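Local structure of charybdin (Charybdis maritima, 2B7U) at residues R81-Q86 / K90-E95; V161-C166 / D197-W202; F205-L210 / P247-P252. The protein is a plant ribosome-inactivating protein, a single chain in which a mixed beta-sheet and a group of helices pack together, as in others of its family. All blocks are in the same frame, centred on the assembly; numbering follows the deposited sequence. Where two conformers were deposited one is given.

Contact 1 of 3, residues R81-Q86 / K90-E95; sequences RGYQMQ and KWLELE
Gln-84 lays its CB squarely over one face of the Trp-91 indole, 3.7 Å from the centroid of the six-membered ring and 5° off its normal, a textbook CH-pi contact. The extended glutamine chain runs aslant over the indole, its amide stacked 24° from the ring plane. Trp-91 CE3 comes obliquely to 3.4 Å from Tyr-83 C, while Gly-82 C lies at the ring's edge. Arg-72, from the neighbouring strand, adds a cation-pi contact. On the opposite face of this antiparallel beta hairpin, Tyr-83 and Leu-92 lie alongside each other, pointing the same way, with Tyr-83 CE2 3.6 Å from Leu-92 CB. Leu-92 CD2 meets Met-85 CG at 3.8 Å, and helix 151-170 covers this apolar side through Arg-154 and Leu-158. Paired backbone bonds between Tyr-83 and Leu-92 join the strands, flanked by Leu-94 N to Arg-81 O and Met-85 N to Lys-90 O. Arg-81 and Gly-82 together face Arg-72 of strand 67-74 in a classic beta bulge; the Arg-81 side chain bends at chi2 (50°) and chi3, bringing its guanidinium back to the second strand. There NH1 donates to both Leu-94 O and Glu-95 O, each 2.9 Å away and near the guanidinium plane, although the nitrogen stands above each carbonyl plane; NE is bonded to His-74. The chemistry implies a hairpin set by backbone bonds and supplemented by side-chain contacts on both faces and the Arg-81 clasp.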
# COMPACT_ATOMS: atom_id res chain seq x y z
N ARG A 81 2.41 4.05 8.05
CA ARG A 81 3.21 4.82 9.01
C ARG A 81 3.01 4.45 10.47
O ARG A 81 3.91 4.65 11.31
CB ARG A 81 2.95 6.32 8.84
CG ARG A 81 3.81 7.26 9.71
CD ARG A 81 5.28 6.96 9.62
NE ARG A 81 5.78 7.01 8.25
CZ ARG A 81 6.84 6.34 7.81
NH1 ARG A 81 7.56 5.58 8.63
NH2 ARG A 81 7.21 6.43 6.54
N GLY A 82 1.83 3.93 10.82
CA GLY A 82 1.58 3.58 12.21
C GLY A 82 0.24 2.91 12.39
O GLY A 82 -0.51 2.78 11.46
N TYR A 83 -0.02 2.47 13.61
CA TYR A 83 -1.30 1.85 13.93
C TYR A 83 -1.63 2.06 15.40
O TYR A 83 -0.76 2.36 16.23
CB TYR A 83 -1.31 0.38 13.55
CG TYR A 83 -0.56 -0.47 14.53
CD1 TYR A 83 -1.20 -1.11 15.58
CD2 TYR A 83 0.82 -0.64 14.40
CE1 TYR A 83 -0.47 -1.86 16.51
CE2 TYR A 83 1.55 -1.40 15.32
CZ TYR A 83 0.89 -2.02 16.35
OH TYR A 83 1.60 -2.77 17.27
N GLN A 84 -2.91 1.92 15.70
CA GLN A 84 -3.41 2.14 17.05
C GLN A 84 -3.86 0.85 17.72
O GLN A 84 -4.64 0.09 17.16
CB GLN A 84 -4.61 3.08 17.00
CG GLN A 84 -5.01 3.57 18.38
CD GLN A 84 -6.12 4.59 18.37
OE1 GLN A 84 -6.10 5.54 19.17
NE2 GLN A 84 -7.10 4.38 17.52
N MET A 85 -3.40 0.65 18.96
CA MET A 85 -3.87 -0.46 19.79
C MET A 85 -5.24 -0.14 20.39
O MET A 85 -5.57 1.03 20.57
CB MET A 85 -2.88 -0.75 20.90
CG MET A 85 -1.57 -1.33 20.38
SD MET A 85 -0.35 -1.69 21.63
CE MET A 85 -0.98 -3.19 22.40
N GLN A 86 -6.02 -1.18 20.70
CA GLN A 86 -7.42 -1.02 21.10
C GLN A 86 -7.62 -0.61 22.55
O GLN A 86 -8.51 0.19 22.83
CB GLN A 86 -8.19 -2.32 20.84
CG GLN A 86 -9.68 -2.24 21.12
CD GLN A 86 -10.46 -3.35 20.47
OE1 GLN A 86 -9.89 -4.19 19.78
NE2 GLN A 86 -11.75 -3.38 20.71
N LYS A 90 -3.14 3.55 22.22
CA LYS A 90 -1.73 3.87 22.06
C LYS A 90 -1.37 3.74 20.58
O LYS A 90 -1.72 2.75 19.96
CB LYS A 90 -0.87 2.91 22.87
CG LYS A 90 0.61 3.00 22.62
CD LYS A 90 1.34 1.93 23.41
CE LYS A 90 2.82 2.14 23.44
NZ LYS A 90 3.49 1.42 22.35
N TRP A 91 -0.70 4.76 20.05
CA TRP A 91 -0.19 4.76 18.68
C TRP A 91 1.25 4.27 18.63
O TRP A 91 2.08 4.70 19.43
CB TRP A 91 -0.25 6.16 18.08
CG TRP A 91 -1.61 6.51 17.63
CD1 TRP A 91 -2.54 7.23 18.32
CD2 TRP A 91 -2.23 6.15 16.39
NE1 TRP A 91 -3.69 7.35 17.58
CE2 TRP A 91 -3.53 6.69 16.39
CE3 TRP A 91 -1.81 5.43 15.27
CZ2 TRP A 91 -4.41 6.53 15.30
CZ3 TRP A 91 -2.69 5.26 14.20
CH2 TRP A 91 -3.98 5.81 14.23
N LEU A 92 1.50 3.35 17.70
CA LEU A 92 2.84 2.88 17.37
C LEU A 92 3.17 3.40 16.00
O LEU A 92 2.31 3.38 15.12
CB LEU A 92 2.87 1.35 17.31
CG LEU A 92 2.78 0.54 18.60
CD1 LEU A 92 3.90 0.95 19.53
CD2 LEU A 92 1.43 0.66 19.24
N GLU A 93 4.41 3.83 15.80
CA GLU A 93 4.83 4.43 14.56
C GLU A 93 6.09 3.77 14.00
O GLU A 93 7.04 3.54 14.75
CB GLU A 93 5.06 5.94 14.79
CG GLU A 93 5.60 6.68 13.61
CD GLU A 93 5.63 8.19 13.78
OE1 GLU A 93 6.32 8.83 12.94
OE2 GLU A 93 4.99 8.72 14.71
N LEU A 94 6.08 3.50 12.70
CA LEU A 94 7.20 2.87 12.02
C LEU A 94 8.29 3.90 11.75
O LEU A 94 8.01 5.06 11.48
CB LEU A 94 6.75 2.24 10.69
CG LEU A 94 5.93 0.94 10.87
CD1 LEU A 94 4.48 1.21 11.24
CD2 LEU A 94 5.96 0.09 9.59
N GLU A 95 9.53 3.47 11.87
CA GLU A 95 10.68 4.32 11.59
C GLU A 95 10.69 4.83 10.15
O GLU A 95 10.06 4.25 9.30
CB GLU A 95 11.97 3.53 11.85
CG GLU A 95 12.24 3.24 13.31
CD GLU A 95 13.34 2.20 13.50
OE1 GLU A 95 13.86 2.05 14.63
OE2 GLU A 95 13.68 1.50 12.53

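Contact 2 of 3, residues V161-C166 / D197-W202; sequences VSQMFC and DLEKNW
The amide of Gln-163 and the carboxylate of Glu-199 meet edge to edge, their planes only 27° apart, so that two flat polar groups form a nearly coplanar amide-carboxylate pair between helices 151-170 and 192-199. This is the buried helical part of the ribosome-inactivating protein fold. Tyr-117, from helix 117-124, touches both residues, while Tyr-133 and Leu-190 pack on the glutamine. The side chains bridge backbones whose CA atoms, at Gln-163 and Glu-199, are 9.3 Å apart, and they cross at about a right angle. Glu-199 comes straight out in an extended chain, whereas Gln-163 folds at chi2 (-73°), and this bend swings its amide toward the carboxylate. The helices themselves are slightly irregular here: each has a wider pi-type turn, and a type I turn from Glu-199 to Trp-202 leads into the next helix. One residue pair links the two segments, through two close approaches, with no apolar contact between the segments. Beside the hydrogen bond of the pair, Gln-163 OE1 lies 2.6 Å from Glu-199 OE2. The bond itself runs from Gln-163 NE2 to Glu-199 OE1, 2.9 Å long and fairly straight at 160°, lying in the amide plane and reaching the syn side of the carboxylate.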
# COMPACT_ATOMS: atom_id res chain seq x y z
N VAL A 161 -1.47 -6.50 6.39
CA VAL A 161 -2.23 -5.31 6.07
C VAL A 161 -1.63 -4.55 4.88
O VAL A 161 -2.34 -4.14 3.94
CB VAL A 161 -2.35 -4.40 7.29
CG1 VAL A 161 -2.91 -3.05 6.89
CG2 VAL A 161 -3.17 -5.08 8.39
N SER A 162 -0.32 -4.37 4.87
CA SER A 162 0.34 -3.68 3.76
C SER A 162 0.08 -4.39 2.44
O SER A 162 -0.20 -3.73 1.43
CB SER A 162 1.83 -3.56 4.02
OG SER A 162 2.44 -2.75 3.02
N GLN A 163 0.20 -5.72 2.41
CA GLN A 163 -0.01 -6.46 1.18
C GLN A 163 -1.46 -6.37 0.73
O GLN A 163 -1.76 -6.04 -0.42
CB GLN A 163 0.43 -7.90 1.32
CG GLN A 163 1.91 -8.10 1.46
CD GLN A 163 2.63 -7.86 0.16
OE1 GLN A 163 2.06 -8.06 -0.92
NE2 GLN A 163 3.88 -7.40 0.23
N MET A 164 -2.37 -6.65 1.64
CA MET A 164 -3.76 -6.76 1.23
C MET A 164 -4.49 -5.45 1.02
O MET A 164 -5.56 -5.44 0.38
CB MET A 164 -4.53 -7.65 2.22
CG MET A 164 -3.96 -9.02 2.29
SD MET A 164 -4.87 -10.19 3.34
CE MET A 164 -6.29 -10.54 2.30
N PHE A 165 -3.94 -4.34 1.51
CA PHE A 165 -4.55 -3.03 1.27
C PHE A 165 -3.66 -2.15 0.43
O PHE A 165 -4.09 -1.69 -0.63
CB PHE A 165 -5.03 -2.43 2.58
CG PHE A 165 -6.14 -3.23 3.18
CD1 PHE A 165 -7.42 -3.08 2.70
CD2 PHE A 165 -5.88 -4.21 4.10
CE1 PHE A 165 -8.46 -3.85 3.17
CE2 PHE A 165 -6.92 -5.01 4.58
CZ PHE A 165 -8.22 -4.83 4.12
N CYS A 166 -2.40 -1.99 0.80
CA CYS A 166 -1.54 -1.07 0.03
C CYS A 166 -1.13 -1.65 -1.34
O CYS A 166 -1.34 -1.01 -2.38
CB CYS A 166 -0.34 -0.64 0.81
SG CYS A 166 -0.84 0.12 2.41
N ASP A 197 8.24 -8.27 -9.84
CA ASP A 197 7.99 -7.52 -11.07
C ASP A 197 7.08 -6.33 -10.79
O ASP A 197 7.23 -5.28 -11.42
CB ASP A 197 7.36 -8.38 -12.17
CG ASP A 197 8.14 -9.65 -12.47
OD1 ASP A 197 9.04 -10.03 -11.67
OD2 ASP A 197 7.79 -10.29 -13.48
N LEU A 198 6.10 -6.50 -9.90
CA LEU A 198 5.16 -5.42 -9.61
C LEU A 198 5.55 -4.60 -8.40
O LEU A 198 5.92 -3.43 -8.54
CB LEU A 198 3.74 -5.97 -9.43
CG LEU A 198 3.17 -6.70 -10.65
CD1 LEU A 198 1.73 -7.12 -10.38
CD2 LEU A 198 3.22 -5.81 -11.90
N GLU A 199 5.46 -5.19 -7.21
CA GLU A 199 5.60 -4.40 -5.97
C GLU A 199 6.88 -3.61 -5.92
O GLU A 199 6.86 -2.44 -5.55
CB GLU A 199 5.44 -5.27 -4.73
CG GLU A 199 4.08 -5.91 -4.63
CD GLU A 199 3.85 -6.70 -3.37
OE1 GLU A 199 4.76 -6.77 -2.51
OE2 GLU A 199 2.73 -7.26 -3.25
N LYS A 200 7.98 -4.22 -6.30
CA LYS A 200 9.28 -3.54 -6.22
C LYS A 200 9.43 -2.41 -7.22
O LYS A 200 10.35 -1.59 -7.06
CB LYS A 200 10.42 -4.55 -6.31
CG LYS A 200 10.69 -5.44 -5.07
CD LYS A 200 9.61 -5.48 -4.01
CE LYS A 200 9.71 -4.33 -3.01
NZ LYS A 200 8.36 -3.82 -2.56
N ASN A 201 8.55 -2.37 -8.21
CA ASN A 201 8.68 -1.43 -9.35
C ASN A 201 7.58 -0.37 -9.39
O ASN A 201 7.48 0.38 -10.37
CB ASN A 201 8.65 -2.21 -10.66
CG ASN A 201 9.92 -3.01 -10.88
OD1 ASN A 201 9.89 -4.18 -11.31
ND2 ASN A 201 11.05 -2.40 -10.58
N TRP A 202 6.70 -0.33 -8.40
CA TRP A 202 5.59 0.65 -8.43
C TRP A 202 6.07 2.08 -8.60
O TRP A 202 5.51 2.83 -9.37
CB TRP A 202 4.72 0.57 -7.18
CG TRP A 202 3.50 1.47 -7.20
CD1 TRP A 202 2.44 1.39 -8.04
CD2 TRP A 202 3.26 2.58 -6.33
NE1 TRP A 202 1.52 2.39 -7.73
CE2 TRP A 202 2.00 3.11 -6.68
CE3 TRP A 202 3.97 3.14 -5.26
CZ2 TRP A 202 1.43 4.18 -5.99
CZ3 TRP A 202 3.39 4.21 -4.57
CH2 TRP A 202 2.13 4.71 -4.94

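Contact 3 of 3, residues F205-L210 / P247-P252; sequences FSFMIL and PDTRSP
Phe-207 overlaps the methyl of Thr-249, the two side chains running antiparallel past one another, with Phe-207 CD2 3.6 Å from Thr-249 CG2. The methyl comes at the ring obliquely and is also 3.8 Å from Leu-210 CB, so it sits between two side chains one turn apart on helix 202-214. Thr-249 belongs to a short 3-10 turn, residues 247-250, and its first torsion explains the division of labour: OG1 stands between the backbone N and the carbonyl carbon (chi1 63°) and bonds back to His-246 O, while CG2 is left to face the helix. Asp-248 contributes its CB, which approaches the edge of the Phe-207 ring at CE2, 3.9 Å away; the carboxylate beyond is turned almost perpendicular to the ring. Lys-211, next along the helix, reaches the carbonyl of Asp-248. The contact thus lays a segment near the C terminus on the helix. Both segments lead on to the disulfide between Cys-217 and Cys-254, a covalent link that joins the same two regions. With no hydrogen bond between them, the segments are held by van der Waals contact of the methyl, with polar ties supplied by neighbouring residues; the threonine hydroxyl is satisfied by the carbonyl of His-246, just ahead of the 3-10 segment.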
# COMPACT_ATOMS: atom_id res chain seq x y z
N PHE A 205 7.63 2.38 -12.21
CA PHE A 205 6.56 2.33 -13.21
C PHE A 205 5.69 3.59 -13.18
O PHE A 205 5.31 4.11 -14.25
CB PHE A 205 5.66 1.11 -12.96
CG PHE A 205 6.29 -0.24 -13.27
CD1 PHE A 205 5.63 -1.41 -12.86
CD2 PHE A 205 7.47 -0.37 -13.96
CE1 PHE A 205 6.15 -2.66 -13.17
CE2 PHE A 205 7.99 -1.64 -14.26
CZ PHE A 205 7.32 -2.76 -13.87
N SER A 206 5.36 4.08 -12.00
CA SER A 206 4.56 5.30 -11.90
C SER A 206 5.28 6.44 -12.60
O SER A 206 4.66 7.20 -13.33
CB SER A 206 4.30 5.67 -10.45
OG SER A 206 3.41 4.73 -9.85
N PHE A 207 6.57 6.56 -12.33
CA PHE A 207 7.37 7.61 -12.94
C PHE A 207 7.40 7.47 -14.46
O PHE A 207 7.21 8.45 -15.20
CB PHE A 207 8.81 7.58 -12.42
CG PHE A 207 9.66 8.66 -13.02
CD1 PHE A 207 10.48 8.37 -14.10
CD2 PHE A 207 9.58 9.97 -12.55
CE1 PHE A 207 11.24 9.38 -14.69
CE2 PHE A 207 10.35 10.97 -13.13
CZ PHE A 207 11.17 10.66 -14.19
N MET A 208 7.68 6.26 -14.95
CA MET A 208 7.71 6.06 -16.41
C MET A 208 6.41 6.48 -17.09
O MET A 208 6.40 7.06 -18.19
CB MET A 208 7.97 4.59 -16.78
CG MET A 208 9.28 4.06 -16.37
SD MET A 208 9.33 2.27 -16.68
CE MET A 208 10.79 1.91 -15.76
N ILE A 209 5.29 6.13 -16.46
CA ILE A 209 3.95 6.42 -17.00
C ILE A 209 3.69 7.92 -17.01
O ILE A 209 3.31 8.47 -18.05
CB ILE A 209 2.88 5.68 -16.20
CG1 ILE A 209 3.02 4.17 -16.48
CG2 ILE A 209 1.47 6.16 -16.57
CD1 ILE A 209 2.36 3.35 -15.42
N LEU A 210 3.91 8.61 -15.89
CA LEU A 210 3.64 10.04 -15.85
C LEU A 210 4.65 10.83 -16.68
O LEU A 210 4.30 11.82 -17.31
CB LEU A 210 3.61 10.56 -14.43
CG LEU A 210 2.47 10.02 -13.59
CD1 LEU A 210 2.45 10.74 -12.26
CD2 LEU A 210 1.13 10.18 -14.30
N PRO A 247 7.45 14.65 -7.90
CA PRO A 247 7.63 16.02 -8.42
C PRO A 247 8.43 16.16 -9.71
O PRO A 247 8.20 17.08 -10.48
CB PRO A 247 8.36 16.74 -7.28
CG PRO A 247 7.94 16.02 -6.08
CD PRO A 247 7.79 14.58 -6.46
N ASP A 248 9.41 15.29 -9.93
CA ASP A 248 10.17 15.30 -11.19
C ASP A 248 9.28 15.14 -12.42
O ASP A 248 9.66 15.55 -13.51
CB ASP A 248 11.23 14.21 -11.22
CG ASP A 248 12.40 14.46 -10.25
OD1 ASP A 248 13.26 13.55 -10.17
OD2 ASP A 248 12.47 15.52 -9.59
N THR A 249 8.09 14.56 -12.27
CA THR A 249 7.18 14.39 -13.41
C THR A 249 6.59 15.72 -13.89
O THR A 249 6.03 15.79 -15.02
CB THR A 249 6.06 13.38 -13.10
OG1 THR A 249 5.26 13.89 -12.03
CG2 THR A 249 6.63 12.03 -12.72
N ARG A 250 6.72 16.76 -13.06
CA ARG A 250 6.18 18.10 -13.34
C ARG A 250 7.31 19.06 -13.73
O ARG A 250 7.04 20.25 -13.96
CB ARG A 250 5.46 18.65 -12.12
CG ARG A 250 4.83 17.61 -11.23
CD ARG A 250 3.35 17.64 -11.27
NE ARG A 250 2.87 18.88 -10.70
CZ ARG A 250 1.64 19.09 -10.23
NH1 ARG A 250 0.73 18.15 -10.20
NH2 ARG A 250 1.35 20.29 -9.78
N SER A 251 8.56 18.58 -13.76
CA SER A 251 9.68 19.41 -14.23
C SER A 251 9.40 19.77 -15.70
O SER A 251 8.72 19.05 -16.42
CB SER A 251 11.04 18.69 -14.11
OG SER A 251 11.58 18.67 -12.77
N PRO A 252 9.92 20.92 -16.14
CA PRO A 252 9.71 21.21 -17.55
C PRO A 252 10.24 20.09 -18.45
O PRO A 252 11.31 19.55 -18.21
CB PRO A 252 10.52 22.50 -17.77
CG PRO A 252 10.83 23.02 -16.46
CD PRO A 252 10.65 21.98 -15.43

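Followed from the N terminus, the three contacts occur in series: each closes before the next opens, and none nests or crosses. Contact 1 closes the shortest loop, three residues between the hairpin strands, and lies within the mixed sheet. Contact 2 spans 30 residues, largely helical, and draws helix 192-199 to helix 151-170. The latter helix also packs on contact 1, although contacts 1 and 2 remain about 8 Å apart at their nearest atoms. Contact 3 closes a loop of 36 residues and packs residues 247-252 against helix 202-214. That helix directly follows helix 192-199, and only contacts 2 and 3 touch, where Asp-197 O packs against Phe-205 CE1.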